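Local coordinates for fructose-bisphosphate aldolase (Slackia heliotrinireducens, PDB 4MOZ), which belongs to the DeoC/LacD family of aldolases and folds as a TIM barrel, the closed parallel eight-stranded sheet ringed by helices, at residues K29-D43 / L68-G82. Sequence-based numbering, arbitrary orientation.
Sequences KATQGTGRLMLFACD and LFKIADQGVCGVMAG
Phe40 and Met80 pair in parallel register where strands 37-41 and 79-82, the first two of the TIM barrel, run side by side, their axes inclined by 35°. Helix 66-74 lies on the way from one to the other; its segment 68-74 returns nearly antiparallel to strand 37-41 (163°), as expected of a beta-alpha-beta crossover. Phe40 N to Val79 O (2.8 Å) and Ala81 N to Phe40 O (2.9 Å) are short, almost straight bonds, whereas Met38 O takes Val79 N and, weakly, Gly78 N.

Phe40 can be followed outward. Its CB lies 3.6 Å from Val79 O. With CG anti to the backbone N (chi1 178°), the ring is carried under the helix: CD2 meets Ala72 CB at 4.1 Å, CE2 packs on Ile71 CG2 at 3.7 Å and also points at Leu68 O, which sits at the ring edge, and CZ again touches Ile71 CG2. Cys42 SG lies 3.4 Å above one ring face, offset toward the rim. Ile273 of helix 271-274 adds a further contact.

On the other sheet face, Val79 CG2 packs against Leu39 CG at 3.8 Å. Near the start of the strands, Gln32 NE2 donates to Cys77 O over 2.7 Å, the acceptor lying in the amide plane.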
loop_
_atom_site.group_PDB
_atom_site.type_symbol
_atom_site.label_atom_id
_atom_site.label_comp_id
_atom_site.label_asym_id
_atom_site.label_seq_id
_atom_site.Cartn_x
_atom_site.Cartn_y
_atom_site.Cartn_z
ATOM N N LYS C 29 -31.304 -15.353 13.389
ATOM C CA LYS C 29 -31.041 -16.448 12.459
ATOM C C LYS C 29 -29.810 -17.247 12.886
ATOM O O LYS C 29 -29.872 -18.468 13.030
ATOM C CB LYS C 29 -30.844 -15.925 11.041
ATOM C CG LYS C 29 -32.116 -15.587 10.285
ATOM C CD LYS C 29 -31.740 -15.119 8.889
ATOM C CE LYS C 29 -32.860 -14.357 8.207
ATOM N NZ LYS C 29 -32.361 -13.787 6.923
ATOM N N ALA C 30 -28.700 -16.545 13.107
ATOM C CA ALA C 30 -27.421 -17.182 13.426
ATOM C C ALA C 30 -27.483 -18.030 14.686
ATOM O O ALA C 30 -26.890 -19.108 14.740
ATOM C CB ALA C 30 -26.322 -16.142 13.546
ATOM N N THR C 31 -28.200 -17.538 15.693
ATOM C CA THR C 31 -28.328 -18.242 16.971
ATOM C C THR C 31 -29.604 -19.091 17.053
ATOM O O THR C 31 -29.924 -19.654 18.107
ATOM C CB THR C 31 -28.278 -17.264 18.165
ATOM O OG1 THR C 31 -29.387 -16.361 18.093
ATOM C CG2 THR C 31 -26.971 -16.470 18.176
ATOM N N GLN C 32 -30.321 -19.184 15.934
ATOM C CA GLN C 32 -31.598 -19.901 15.855
ATOM C C GLN C 32 -32.566 -19.465 16.962
ATOM O O GLN C 32 -33.305 -20.276 17.516
ATOM C CB GLN C 32 -31.379 -21.424 15.861
ATOM C CG GLN C 32 -30.486 -21.947 14.738
ATOM C CD GLN C 32 -31.156 -21.938 13.371
ATOM O OE1 GLN C 32 -32.232 -21.364 13.185
ATOM N NE2 GLN C 32 -30.513 -22.579 12.404
ATOM N N GLY C 33 -32.544 -18.171 17.274
ATOM C CA GLY C 33 -33.421 -17.591 18.287
ATOM C C GLY C 33 -33.098 -18.007 19.711
ATOM O O GLY C 33 -33.953 -17.913 20.591
ATOM N N THR C 34 -31.864 -18.454 19.943
ATOM C CA THR C 34 -31.461 -18.947 21.260
ATOM C C THR C 34 -30.421 -18.077 21.966
ATOM O O THR C 34 -30.277 -18.154 23.184
ATOM C CB THR C 34 -30.887 -20.376 21.192
ATOM O OG1 THR C 34 -29.560 -20.342 20.646
ATOM C CG2 THR C 34 -31.784 -21.295 20.364
ATOM N N GLY C 35 -29.686 -17.274 21.204
ATOM C CA GLY C 35 -28.561 -16.512 21.750
ATOM C C GLY C 35 -27.279 -17.329 21.788
ATOM O O GLY C 35 -26.241 -16.844 22.234
ATOM N N ARG C 36 -27.352 -18.572 21.321
ATOM C CA ARG C 36 -26.201 -19.475 21.292
ATOM C C ARG C 36 -25.788 -19.744 19.847
ATOM O O ARG C 36 -26.642 -19.905 18.973
ATOM C CB ARG C 36 -26.542 -20.798 21.984
ATOM C CG ARG C 36 -26.851 -20.691 23.471
ATOM C CD ARG C 36 -25.710 -21.220 24.326
ATOM N NE ARG C 36 -26.109 -21.346 25.727
ATOM C CZ ARG C 36 -26.601 -22.452 26.286
ATOM N NH1 ARG C 36 -26.758 -23.565 25.576
ATOM N NH2 ARG C 36 -26.935 -22.442 27.567
ATOM N N LEU C 37 -24.485 -19.806 19.593
ATOM C CA LEU C 37 -24.007 -20.000 18.228
ATOM C C LEU C 37 -23.446 -21.392 17.982
ATOM O O LEU C 37 -22.405 -21.760 18.539
ATOM C CB LEU C 37 -22.968 -18.937 17.839
ATOM C CG LEU C 37 -22.431 -18.999 16.398
ATOM C CD1 LEU C 37 -23.519 -18.676 15.383
ATOM C CD2 LEU C 37 -21.238 -18.072 16.215
HETATM N N MSE C 38 -24.146 -22.155 17.147
HETATM C CA MSE C 38 -23.640 -23.425 16.636
HETATM C C MSE C 38 -23.079 -23.152 15.247
HETATM O O MSE C 38 -23.835 -22.951 14.295
HETATM C CB MSE C 38 -24.753 -24.481 16.587
HETATM C CG MSE C 38 -24.276 -25.907 16.325
HETATM SE SE MSE C 38 -23.531 -26.173 14.528
HETATM C CE MSE C 38 -23.432 -28.128 14.520
ATOM N N LEU C 39 -21.752 -23.127 15.142
ATOM C CA LEU C 39 -21.075 -22.804 13.888
ATOM C C LEU C 39 -20.496 -24.048 13.218
ATOM O O LEU C 39 -19.681 -24.766 13.806
ATOM C CB LEU C 39 -19.979 -21.750 14.122
ATOM C CG LEU C 39 -19.217 -21.221 12.896
ATOM C CD1 LEU C 39 -18.867 -19.751 13.057
ATOM C CD2 LEU C 39 -17.966 -22.042 12.587
ATOM N N PHE C 40 -20.927 -24.292 11.985
ATOM C CA PHE C 40 -20.380 -25.367 11.169
ATOM C C PHE C 40 -19.290 -24.782 10.265
ATOM O O PHE C 40 -19.574 -24.044 9.311
ATOM C CB PHE C 40 -21.506 -26.047 10.378
ATOM C CG PHE C 40 -21.052 -27.147 9.449
ATOM C CD1 PHE C 40 -20.000 -28.000 9.791
ATOM C CD2 PHE C 40 -21.712 -27.354 8.239
ATOM C CE1 PHE C 40 -19.597 -29.010 8.934
ATOM C CE2 PHE C 40 -21.318 -28.373 7.377
ATOM C CZ PHE C 40 -20.258 -29.200 7.726
ATOM N N ALA C 41 -18.039 -25.105 10.600
ATOM C CA ALA C 41 -16.871 -24.570 9.909
ATOM C C ALA C 41 -16.537 -25.368 8.647
ATOM O O ALA C 41 -16.272 -26.573 8.707
ATOM C CB ALA C 41 -15.676 -24.520 10.854
ATOM N N CYS C 42 -16.552 -24.678 7.509
ATOM C CA CYS C 42 -16.296 -25.291 6.205
ATOM C C CYS C 42 -15.236 -24.519 5.420
ATOM O O CYS C 42 -15.286 -24.453 4.193
ATOM C CB CYS C 42 -17.595 -25.354 5.393
ATOM S SG CYS C 42 -18.899 -26.361 6.135
ATOM N N ASP C 43 -14.274 -23.946 6.137
ATOM C CA ASP C 43 -13.256 -23.089 5.538
ATOM C C ASP C 43 -11.896 -23.781 5.391
ATOM O O ASP C 43 -10.946 -23.187 4.878
ATOM C CB ASP C 43 -13.104 -21.812 6.369
ATOM C CG ASP C 43 -12.582 -22.086 7.779
ATOM O OD1 ASP C 43 -13.105 -23.003 8.452
ATOM O OD2 ASP C 43 -11.651 -21.376 8.216
ATOM N N LEU C 68 -20.415 -30.792 2.150
ATOM C CA LEU C 68 -20.535 -29.753 3.176
ATOM C C LEU C 68 -21.907 -29.088 3.153
ATOM O O LEU C 68 -22.502 -28.833 4.202
ATOM C CB LEU C 68 -19.432 -28.700 3.023
ATOM C CG LEU C 68 -17.981 -29.204 2.959
ATOM C CD1 LEU C 68 -17.025 -28.081 2.593
ATOM C CD2 LEU C 68 -17.557 -29.862 4.262
ATOM N N PHE C 69 -22.412 -28.819 1.954
ATOM C CA PHE C 69 -23.699 -28.147 1.806
ATOM C C PHE C 69 -24.875 -29.074 2.107
ATOM O O PHE C 69 -25.908 -28.625 2.609
ATOM C CB PHE C 69 -23.818 -27.516 0.420
ATOM C CG PHE C 69 -22.926 -26.316 0.228
ATOM C CD1 PHE C 69 -21.594 -26.472 -0.165
ATOM C CD2 PHE C 69 -23.412 -25.029 0.450
ATOM C CE1 PHE C 69 -20.769 -25.370 -0.335
ATOM C CE2 PHE C 69 -22.592 -23.926 0.279
ATOM C CZ PHE C 69 -21.269 -24.095 -0.116
ATOM N N LYS C 70 -24.708 -30.362 1.813
ATOM C CA LYS C 70 -25.707 -31.371 2.148
ATOM C C LYS C 70 -25.846 -31.503 3.663
ATOM O O LYS C 70 -26.958 -31.611 4.177
ATOM C CB LYS C 70 -25.347 -32.727 1.534
ATOM C CG LYS C 70 -25.485 -32.811 0.020
ATOM C CD LYS C 70 -25.156 -34.225 -0.445
ATOM C CE LYS C 70 -24.999 -34.324 -1.953
ATOM N NZ LYS C 70 -26.308 -34.380 -2.651
ATOM N N ILE C 71 -24.710 -31.490 4.363
ATOM C CA ILE C 71 -24.677 -31.541 5.825
ATOM C C ILE C 71 -25.375 -30.324 6.430
ATOM O O ILE C 71 -26.229 -30.464 7.304
ATOM C CB ILE C 71 -23.236 -31.645 6.366
ATOM C CG1 ILE C 71 -22.603 -32.977 5.954
ATOM C CG2 ILE C 71 -23.226 -31.526 7.883
ATOM C CD1 ILE C 71 -21.097 -33.027 6.117
ATOM N N ALA C 72 -25.018 -29.137 5.953
ATOM C CA ALA C 72 -25.614 -27.896 6.434
ATOM C C ALA C 72 -27.126 -27.870 6.220
ATOM O O ALA C 72 -27.865 -27.309 7.033
ATOM C CB ALA C 72 -24.965 -26.704 5.751
ATOM N N ASP C 73 -27.575 -28.488 5.130
ATOM C CA ASP C 73 -28.984 -28.468 4.739
ATOM C C ASP C 73 -29.812 -29.535 5.465
ATOM O O ASP C 73 -30.943 -29.273 5.877
ATOM C CB ASP C 73 -29.096 -28.633 3.221
ATOM C CG ASP C 73 -30.530 -28.626 2.726
ATOM O OD1 ASP C 73 -31.256 -27.637 2.967
ATOM O OD2 ASP C 73 -30.924 -29.612 2.077
ATOM N N GLN C 74 -29.245 -30.730 5.624
ATOM C CA GLN C 74 -29.970 -31.856 6.215
ATOM C C GLN C 74 -29.783 -31.949 7.722
ATOM O O GLN C 74 -30.638 -32.482 8.423
ATOM C CB GLN C 74 -29.567 -33.172 5.552
ATOM C CG GLN C 74 -30.105 -33.325 4.141
ATOM C CD GLN C 74 -29.378 -34.391 3.352
ATOM O OE1 GLN C 74 -28.894 -34.134 2.251
ATOM N NE2 GLN C 74 -29.290 -35.593 3.913
ATOM N N GLY C 75 -28.659 -31.440 8.215
ATOM C CA GLY C 75 -28.416 -31.392 9.649
ATOM C C GLY C 75 -29.022 -30.146 10.262
ATOM O O GLY C 75 -29.768 -29.416 9.610
ATOM N N VAL C 76 -28.711 -29.910 11.529
ATOM C CA VAL C 76 -29.154 -28.700 12.207
ATOM C C VAL C 76 -27.913 -27.933 12.625
ATOM O O VAL C 76 -27.085 -28.442 13.387
ATOM C CB VAL C 76 -30.073 -28.997 13.425
ATOM C CG1 VAL C 76 -30.483 -27.706 14.126
ATOM C CG2 VAL C 76 -31.316 -29.764 12.993
ATOM N N CYS C 77 -27.778 -26.721 12.090
ATOM C CA CYS C 77 -26.645 -25.843 12.375
ATOM C C CYS C 77 -27.151 -24.417 12.557
ATOM O O CYS C 77 -28.245 -24.085 12.095
ATOM C CB CYS C 77 -25.629 -25.875 11.223
ATOM S SG CYS C 77 -25.128 -27.515 10.642
ATOM N N GLY C 78 -26.363 -23.582 13.233
ATOM C CA GLY C 78 -26.678 -22.163 13.372
ATOM C C GLY C 78 -26.259 -21.454 12.101
ATOM O O GLY C 78 -27.104 -20.933 11.363
ATOM N N VAL C 79 -24.949 -21.443 11.849
ATOM C CA VAL C 79 -24.389 -20.902 10.610
ATOM C C VAL C 79 -23.419 -21.877 9.941
ATOM O O VAL C 79 -22.764 -22.686 10.612
ATOM C CB VAL C 79 -23.656 -19.545 10.811
ATOM C CG1 VAL C 79 -24.602 -18.473 11.333
ATOM C CG2 VAL C 79 -22.442 -19.691 11.720
HETATM N N MSE C 80 -23.355 -21.810 8.616
HETATM C CA MSE C 80 -22.300 -22.474 7.876
HETATM C C MSE C 80 -21.293 -21.417 7.470
HETATM O O MSE C 80 -21.633 -20.467 6.760
HETATM C CB MSE C 80 -22.850 -23.174 6.640
HETATM C CG MSE C 80 -21.774 -23.864 5.823
HETATM SE SE MSE C 80 -22.457 -24.489 4.125
HETATM C CE MSE C 80 -20.807 -25.183 3.360
ATOM N N ALA C 81 -20.060 -21.580 7.937
ATOM C CA ALA C 81 -18.979 -20.639 7.632
ATOM C C ALA C 81 -18.090 -21.167 6.513
ATOM O O ALA C 81 -17.541 -22.267 6.615
ATOM C CB ALA C 81 -18.153 -20.342 8.875
ATOM N N GLY C 82 -17.960 -20.380 5.447
ATOM C CA GLY C 82 -17.099 -20.740 4.320
ATOM C C GLY C 82 -16.667 -19.541 3.499
ATOM O O GLY C 82 -17.208 -18.442 3.659
#